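Local coordinates for gingipain R (Porphyromonas gingivalis, PDB 1CVR), which cleaves proteins and peptides after arginine as a cysteine proteinase with a caspase-like fold, at residues 140-145 with 349-354; 354-359 with 371-376. All coordinates share one frame; numbering follows the deposited sequence.

Interactions 1 and 2 follow one another along the chain, and their segments share M354, which takes part only in the second contact; their centres lie about 21 Å apart. Interaction 1 joins distant parts of the sequence: the turn leading into strand 144-149, in the mixed six-stranded sheet of the caspase-like proteinase part, meets the connection that leaves that part after strand 336-339. Interaction 2 is local, pairing strand 356-357 with the end of strand 368-373 in the C-terminal Ig-like domain. Taken in order, they trace the passage of the chain from one domain to the other, first packed against the proteinase part and then taken up as an edge strand of a small antiparallel sheet.

Interaction 1 (140-145 with 349-354); sequences KWLGQA and LVPTEM
L142 lies between two rings, its CG over one face of the W141 indole, 3.8 Å above the plane and offset toward the rim, and its CD1 at the pyrrolidine ring of P351. On the proline it is CD that is met, at 3.8 Å from L142 CD1, and the two side chains cross at about a right angle. The base of the leucine packs on backbone as well, with L142 CB 3.7 Å from L349 C. CG stands anti to the carbonyl carbon (chi1 -74°), which lets the branch extend past L349 to the proline.

V350 fits beside the turn with one methyl: CG2 lies 3.7 Å from L142 O and 4.1 Å from K140 CA, while the amino group of K140 forms a salt bridge with E138. The type II turn from W141 to Q144 puts G143 at its third position, where a positive phi (81°) suits glycine. Its bare CA lets the chains come close, and L349 CD2 rests 4.0 Å from G143 CA. The segments thus meet through apolar packing, and the polar ties of the turn run to other neighbours: G143 N to S204 OG, and Q144 NE2 to G202 O. From the last residue of the turn, strand 144-149 runs into the mixed sheet between strands 181-186 and 205-209, while the opposing segment is the connection from strand 336-339 to strand 356-357.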
ATOM      1  N   LYS A 140     -18.796  -7.457  -1.949  1.00 20.27           N
ATOM      2  CA  LYS A 140     -18.605  -8.864  -2.287  1.00 21.41           C
ATOM      3  C   LYS A 140     -17.503  -9.171  -3.288  1.00 20.66           C
ATOM      4  O   LYS A 140     -17.224 -10.338  -3.543  1.00 20.79           O
ATOM      5  CB  LYS A 140     -19.907  -9.447  -2.832  1.00 23.97           C
ATOM      6  CG  LYS A 140     -21.121  -9.320  -1.928  1.00 29.00           C
ATOM      7  CD  LYS A 140     -20.925  -9.987  -0.591  1.00 33.71           C
ATOM      8  CE  LYS A 140     -22.278 -10.291   0.044  1.00 35.85           C
ATOM      9  NZ  LYS A 140     -23.182  -9.107   0.031  1.00 39.31           N
ATOM     10  N   TRP A 141     -16.896  -8.144  -3.873  1.00 18.39           N
ATOM     11  CA  TRP A 141     -15.813  -8.363  -4.832  1.00 18.27           C
ATOM     12  C   TRP A 141     -14.517  -8.763  -4.125  1.00 18.30           C
ATOM     13  O   TRP A 141     -13.572  -9.218  -4.764  1.00 18.72           O
ATOM     14  CB  TRP A 141     -15.567  -7.096  -5.669  1.00 16.30           C
ATOM     15  CG  TRP A 141     -15.503  -5.869  -4.822  1.00 17.74           C
ATOM     16  CD1 TRP A 141     -16.571  -5.184  -4.299  1.00 15.49           C
ATOM     17  CD2 TRP A 141     -14.324  -5.244  -4.289  1.00 17.02           C
ATOM     18  NE1 TRP A 141     -16.129  -4.183  -3.478  1.00 16.90           N
ATOM     19  CE2 TRP A 141     -14.757  -4.194  -3.448  1.00 16.80           C
ATOM     20  CE3 TRP A 141     -12.948  -5.470  -4.438  1.00 16.16           C
ATOM     21  CZ2 TRP A 141     -13.861  -3.366  -2.753  1.00 15.74           C
ATOM     22  CZ3 TRP A 141     -12.050  -4.641  -3.744  1.00 16.05           C
ATOM     23  CH2 TRP A 141     -12.518  -3.603  -2.911  1.00 14.45           C
ATOM     24  N   LEU A 142     -14.460  -8.577  -2.811  1.00 17.58           N
ATOM     25  CA  LEU A 142     -13.265  -8.947  -2.052  1.00 17.97           C
ATOM     26  C   LEU A 142     -13.186 -10.461  -1.963  1.00 18.07           C
ATOM     27  O   LEU A 142     -14.203 -11.149  -2.083  1.00 18.36           O
ATOM     28  CB  LEU A 142     -13.302  -8.320  -0.651  1.00 18.59           C
ATOM     29  CG  LEU A 142     -13.013  -6.803  -0.606  1.00 19.16           C
ATOM     30  CD1 LEU A 142     -13.593  -6.153   0.647  1.00 20.00           C
ATOM     31  CD2 LEU A 142     -11.516  -6.605  -0.653  1.00 18.73           C
ATOM     32  N   GLY A 143     -11.977 -10.990  -1.781  1.00 16.85           N
ATOM     33  CA  GLY A 143     -11.820 -12.428  -1.694  1.00 15.64           C
ATOM     34  C   GLY A 143     -11.803 -13.105  -3.058  1.00 17.61           C
ATOM     35  O   GLY A 143     -11.871 -14.339  -3.149  1.00 17.12           O
ATOM     36  N   GLN A 144     -11.704 -12.295  -4.113  1.00 15.91           N
ATOM     37  CA  GLN A 144     -11.658 -12.799  -5.488  1.00 16.77           C
ATOM     38  C   GLN A 144     -10.364 -12.338  -6.119  1.00 16.00           C
ATOM     39  O   GLN A 144     -10.003 -11.169  -6.027  1.00 14.99           O
ATOM     40  CB  GLN A 144     -12.872 -12.301  -6.277  1.00 17.35           C
ATOM     41  CG  GLN A 144     -14.171 -12.867  -5.701  1.00 19.37           C
ATOM     42  CD  GLN A 144     -15.409 -12.536  -6.524  1.00 23.66           C
ATOM     43  OE1 GLN A 144     -16.421 -13.234  -6.430  1.00 23.95           O
ATOM     44  NE2 GLN A 144     -15.347 -11.459  -7.314  1.00 22.33           N
ATOM     45  N   ALA A 145      -9.651 -13.260  -6.753  1.00 15.35           N
ATOM     46  CA  ALA A 145      -8.364 -12.895  -7.325  1.00 16.67           C
ATOM     47  C   ALA A 145      -8.193 -13.251  -8.797  1.00 17.10           C
ATOM     48  O   ALA A 145      -8.887 -14.114  -9.331  1.00 17.19           O
ATOM     49  CB  ALA A 145      -7.248 -13.544  -6.500  1.00 15.38           C
ATOM     50  N   LEU A 349     -10.398 -10.530   2.259  1.00 15.28           N
ATOM     51  CA  LEU A 349     -11.703 -11.179   2.172  1.00 16.90           C
ATOM     52  C   LEU A 349     -12.824 -10.205   2.486  1.00 15.13           C
ATOM     53  O   LEU A 349     -12.570  -9.084   2.915  1.00 15.93           O
ATOM     54  CB  LEU A 349     -11.757 -12.358   3.158  1.00 16.02           C
ATOM     55  CG  LEU A 349     -10.631 -13.396   3.058  1.00 18.07           C
ATOM     56  CD1 LEU A 349     -10.691 -14.378   4.245  1.00 19.11           C
ATOM     57  CD2 LEU A 349     -10.747 -14.125   1.726  1.00 19.09           C
ATOM     58  N   VAL A 350     -14.065 -10.624   2.249  1.00 15.70           N
ATOM     59  CA  VAL A 350     -15.216  -9.778   2.556  1.00 16.02           C
ATOM     60  C   VAL A 350     -15.116  -9.617   4.071  1.00 16.65           C
ATOM     61  O   VAL A 350     -14.963 -10.597   4.794  1.00 16.18           O
ATOM     62  CB  VAL A 350     -16.536 -10.470   2.177  1.00 17.39           C
ATOM     63  CG1 VAL A 350     -17.719  -9.578   2.557  1.00 16.97           C
ATOM     64  CG2 VAL A 350     -16.554 -10.761   0.687  1.00 17.05           C
ATOM     65  N   PRO A 351     -15.192  -8.379   4.571  1.00 17.62           N
ATOM     66  CA  PRO A 351     -15.078  -8.166   6.016  1.00 19.10           C
ATOM     67  C   PRO A 351     -16.259  -8.598   6.879  1.00 21.46           C
ATOM     68  O   PRO A 351     -17.379  -8.765   6.394  1.00 20.60           O
ATOM     69  CB  PRO A 351     -14.853  -6.660   6.099  1.00 17.78           C
ATOM     70  CG  PRO A 351     -15.796  -6.177   5.030  1.00 19.38           C
ATOM     71  CD  PRO A 351     -15.357  -7.087   3.882  1.00 14.86           C
ATOM     72  N   THR A 352     -15.988  -8.776   8.167  1.00 20.67           N
ATOM     73  CA  THR A 352     -17.043  -9.090   9.112  1.00 24.35           C
ATOM     74  C   THR A 352     -17.134  -7.852  10.009  1.00 26.30           C
ATOM     75  O   THR A 352     -16.273  -6.959   9.940  1.00 23.97           O
ATOM     76  CB  THR A 352     -16.712 -10.323   9.938  1.00 24.02           C
ATOM     77  OG1 THR A 352     -15.430 -10.160  10.535  1.00 22.39           O
ATOM     78  CG2 THR A 352     -16.722 -11.573   9.047  1.00 25.54           C
ATOM     79  N   GLU A 353     -18.177  -7.761  10.826  1.00 26.93           N
ATOM     80  CA  GLU A 353     -18.301  -6.593  11.674  1.00 30.07           C
ATOM     81  C   GLU A 353     -17.728  -6.853  13.054  1.00 30.15           C
ATOM     82  O   GLU A 353     -17.503  -7.996  13.445  1.00 29.94           O
ATOM     83  CB  GLU A 353     -19.763  -6.139  11.772  1.00 32.87           C
ATOM     84  CG  GLU A 353     -20.409  -5.885  10.423  1.00 37.18           C
ATOM     85  CD  GLU A 353     -21.698  -5.103  10.526  1.00 41.12           C
ATOM     86  OE1 GLU A 353     -21.636  -3.875  10.748  1.00 44.49           O
ATOM     87  OE2 GLU A 353     -22.777  -5.712  10.397  1.00 45.04           O
ATOM     88  N   MET A 354     -17.459  -5.770  13.771  1.00 30.34           N
ATOM     89  CA  MET A 354     -16.916  -5.846  15.119  1.00 30.60           C
ATOM     90  C   MET A 354     -17.950  -5.334  16.109  1.00 30.65           C
ATOM     91  O   MET A 354     -18.758  -4.463  15.787  1.00 29.95           O
ATOM     92  CB  MET A 354     -15.664  -4.977  15.254  1.00 30.04           C
ATOM     93  CG  MET A 354     -14.461  -5.459  14.501  1.00 28.42           C
ATOM     94  SD  MET A 354     -13.091  -4.355  14.810  1.00 25.46           S
ATOM     95  CE  MET A 354     -13.646  -2.862  14.022  1.00 24.13           C
TER

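Interaction 2 (354-359 with 371-376); sequences MQVTAP and VACDYN
V356 projects a bump from each of its methyls: CG1 settles against V371 CG1 at 3.8 Å, while CG2 rests on C373 SG at 4.0 Å. The same row of contacts continues at both ends. A358 CB nestles against the two methyls of V371, and M354, with CG beside its backbone N (chi1 -69°) and SD extended from CB (chi2 -178°), brings its sulfur 4.0 Å from C373 SG. M354 CG also packs on Y375 CB, and its sulfur makes an oblique Met-aromatic contact with the tyrosine ring, 5.3 Å from the centroid. M354 and V356 in turn reach V425, and A358 reaches L415, so this row looks into the domain. On the other face of the pair, T357 CB and A372 CB abut.

The backbones run antiparallel. T357 and A372 form a hydrogen-bonded pair through both N-H groups, T357 N to A372 O at 2.8 Å, and V356 with C373 is the next, non-hydrogen-bonded pair. At Q355 the ladder changes: D374 N still donates to Q355 O, but Q355 N donates to a side-chain oxygen, D374 OD1; the modelled 2.5 Å is unusually short and its exact length doubtful. The carboxylate is met from above its plane, and D374 holds CG between its own N and carbonyl carbon (chi1 71°), folding the acid back across Q355 CB. Strand 356-357 lies at one edge of a three-stranded antiparallel sheet, beside 368-373, and the chain then crosses to strand 361-362 of the five-stranded sheet, an exchange of sheets in keeping with the first strand of an Ig-like beta sandwich.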
ATOM      1  N   MET A 354     -17.459  -5.770  13.771  1.00 30.34           N
ATOM      2  CA  MET A 354     -16.916  -5.846  15.119  1.00 30.60           C
ATOM      3  C   MET A 354     -17.950  -5.334  16.109  1.00 30.65           C
ATOM      4  O   MET A 354     -18.758  -4.463  15.787  1.00 29.95           O
ATOM      5  CB  MET A 354     -15.664  -4.977  15.254  1.00 30.04           C
ATOM      6  CG  MET A 354     -14.461  -5.459  14.501  1.00 28.42           C
ATOM      7  SD  MET A 354     -13.091  -4.355  14.810  1.00 25.46           S
ATOM      8  CE  MET A 354     -13.646  -2.862  14.022  1.00 24.13           C
ATOM      9  N   GLN A 355     -17.907  -5.875  17.317  1.00 31.15           N
ATOM     10  CA  GLN A 355     -18.816  -5.457  18.370  1.00 33.43           C
ATOM     11  C   GLN A 355     -17.989  -4.515  19.239  1.00 31.56           C
ATOM     12  O   GLN A 355     -17.067  -4.938  19.933  1.00 31.82           O
ATOM     13  CB  GLN A 355     -19.276  -6.686  19.160  1.00 37.60           C
ATOM     14  CG  GLN A 355     -20.504  -6.472  20.029  1.00 43.98           C
ATOM     15  CD  GLN A 355     -21.084  -7.796  20.533  1.00 47.04           C
ATOM     16  OE1 GLN A 355     -22.089  -7.818  21.247  1.00 49.17           O
ATOM     17  NE2 GLN A 355     -20.448  -8.904  20.157  1.00 47.74           N
ATOM     18  N   VAL A 356     -18.304  -3.232  19.163  1.00 29.83           N
ATOM     19  CA  VAL A 356     -17.593  -2.210  19.921  1.00 28.60           C
ATOM     20  C   VAL A 356     -18.521  -1.559  20.941  1.00 28.29           C
ATOM     21  O   VAL A 356     -19.569  -1.022  20.588  1.00 27.36           O
ATOM     22  CB  VAL A 356     -17.042  -1.093  18.990  1.00 28.93           C
ATOM     23  CG1 VAL A 356     -16.452   0.040  19.818  1.00 26.98           C
ATOM     24  CG2 VAL A 356     -15.984  -1.657  18.072  1.00 29.64           C
ATOM     25  N   THR A 357     -18.123  -1.599  22.205  1.00 27.65           N
ATOM     26  CA  THR A 357     -18.925  -0.995  23.254  1.00 28.76           C
ATOM     27  C   THR A 357     -18.088   0.058  23.973  1.00 27.79           C
ATOM     28  O   THR A 357     -17.090  -0.258  24.603  1.00 25.68           O
ATOM     29  CB  THR A 357     -19.390  -2.052  24.276  1.00 29.12           C
ATOM     30  OG1 THR A 357     -20.022  -3.141  23.589  1.00 30.95           O
ATOM     31  CG2 THR A 357     -20.401  -1.443  25.235  1.00 32.13           C
ATOM     32  N   ALA A 358     -18.482   1.316  23.859  1.00 28.61           N
ATOM     33  CA  ALA A 358     -17.753   2.379  24.534  1.00 29.65           C
ATOM     34  C   ALA A 358     -18.727   3.361  25.188  1.00 28.52           C
ATOM     35  O   ALA A 358     -19.900   3.422  24.825  1.00 27.03           O
ATOM     36  CB  ALA A 358     -16.853   3.120  23.535  1.00 27.55           C
ATOM     37  N   PRO A 359     -18.254   4.113  26.190  1.00 27.58           N
ATOM     38  CA  PRO A 359     -19.094   5.096  26.875  1.00 27.85           C
ATOM     39  C   PRO A 359     -19.560   6.133  25.860  1.00 29.34           C
ATOM     40  O   PRO A 359     -18.865   6.414  24.882  1.00 30.15           O
ATOM     41  CB  PRO A 359     -18.142   5.687  27.914  1.00 27.13           C
ATOM     42  CG  PRO A 359     -17.230   4.502  28.223  1.00 27.63           C
ATOM     43  CD  PRO A 359     -16.914   4.078  26.801  1.00 29.27           C
ATOM     44  N   VAL A 371     -12.391   1.149  25.975  1.00 28.20           N
ATOM     45  CA  VAL A 371     -13.289   0.678  24.929  1.00 29.57           C
ATOM     46  C   VAL A 371     -13.304  -0.844  24.920  1.00 28.85           C
ATOM     47  O   VAL A 371     -12.259  -1.479  25.062  1.00 28.76           O
ATOM     48  CB  VAL A 371     -12.815   1.163  23.537  1.00 30.67           C
ATOM     49  CG1 VAL A 371     -13.755   0.676  22.465  1.00 31.58           C
ATOM     50  CG2 VAL A 371     -12.733   2.673  23.522  1.00 31.26           C
ATOM     51  N   ALA A 372     -14.488  -1.429  24.773  1.00 28.80           N
ATOM     52  CA  ALA A 372     -14.614  -2.882  24.726  1.00 28.60           C
ATOM     53  C   ALA A 372     -14.769  -3.271  23.264  1.00 28.03           C
ATOM     54  O   ALA A 372     -15.536  -2.645  22.544  1.00 27.72           O
ATOM     55  CB  ALA A 372     -15.836  -3.338  25.524  1.00 26.79           C
ATOM     56  N   CYS A 373     -14.036  -4.290  22.823  1.00 28.74           N
ATOM     57  CA  CYS A 373     -14.126  -4.735  21.429  1.00 28.36           C
ATOM     58  C   CYS A 373     -13.962  -6.251  21.346  1.00 28.00           C
ATOM     59  O   CYS A 373     -13.025  -6.811  21.909  1.00 28.13           O
ATOM     60  CB  CYS A 373     -13.055  -4.040  20.572  1.00 28.11           C
ATOM     61  SG  CYS A 373     -13.184  -4.373  18.781  1.00 27.82           S
ATOM     62  N   ASP A 374     -14.866  -6.915  20.635  1.00 29.55           N
ATOM     63  CA  ASP A 374     -14.795  -8.370  20.525  1.00 31.17           C
ATOM     64  C   ASP A 374     -13.774  -8.881  19.513  1.00 31.86           C
ATOM     65  O   ASP A 374     -13.809 -10.052  19.139  1.00 33.28           O
ATOM     66  CB  ASP A 374     -16.185  -8.941  20.215  1.00 32.44           C
ATOM     67  CG  ASP A 374     -16.659  -8.625  18.805  1.00 34.48           C
ATOM     68  OD1 ASP A 374     -16.284  -7.565  18.260  1.00 32.33           O
ATOM     69  OD2 ASP A 374     -17.435  -9.438  18.254  1.00 35.83           O
ATOM     70  N   TYR A 375     -12.865  -8.011  19.076  1.00 30.72           N
ATOM     71  CA  TYR A 375     -11.818  -8.402  18.129  1.00 29.10           C
ATOM     72  C   TYR A 375     -10.458  -7.943  18.626  1.00 29.11           C
ATOM     73  O   TYR A 375     -10.125  -6.760  18.513  1.00 29.37           O
ATOM     74  CB  TYR A 375     -12.045  -7.776  16.746  1.00 30.32           C
ATOM     75  CG  TYR A 375     -10.987  -8.193  15.735  1.00 29.03           C
ATOM     76  CD1 TYR A 375     -10.856  -9.528  15.356  1.00 29.47           C
ATOM     77  CD2 TYR A 375     -10.100  -7.261  15.189  1.00 29.15           C
ATOM     78  CE1 TYR A 375      -9.866  -9.934  14.455  1.00 31.61           C
ATOM     79  CE2 TYR A 375      -9.103  -7.653  14.288  1.00 30.43           C
ATOM     80  CZ  TYR A 375      -8.993  -8.995  13.926  1.00 31.43           C
ATOM     81  OH  TYR A 375      -8.020  -9.404  13.040  1.00 31.88           O
ATOM     82  N   ASN A 376      -9.660  -8.860  19.160  1.00 27.96           N
ATOM     83  CA  ASN A 376      -8.344  -8.482  19.654  1.00 27.63           C
ATOM     84  C   ASN A 376      -7.426  -8.147  18.495  1.00 27.31           C
ATOM     85  O   ASN A 376      -7.384  -8.866  17.504  1.00 26.79           O
ATOM     86  CB  ASN A 376      -7.743  -9.604  20.506  1.00 28.96           C
ATOM     87  CG  ASN A 376      -8.559  -9.881  21.758  1.00 29.52           C
ATOM     88  OD1 ASN A 376      -8.995  -8.955  22.438  1.00 29.73           O
ATOM     89  ND2 ASN A 376      -8.751 -11.156  22.077  1.00 32.63           N
TER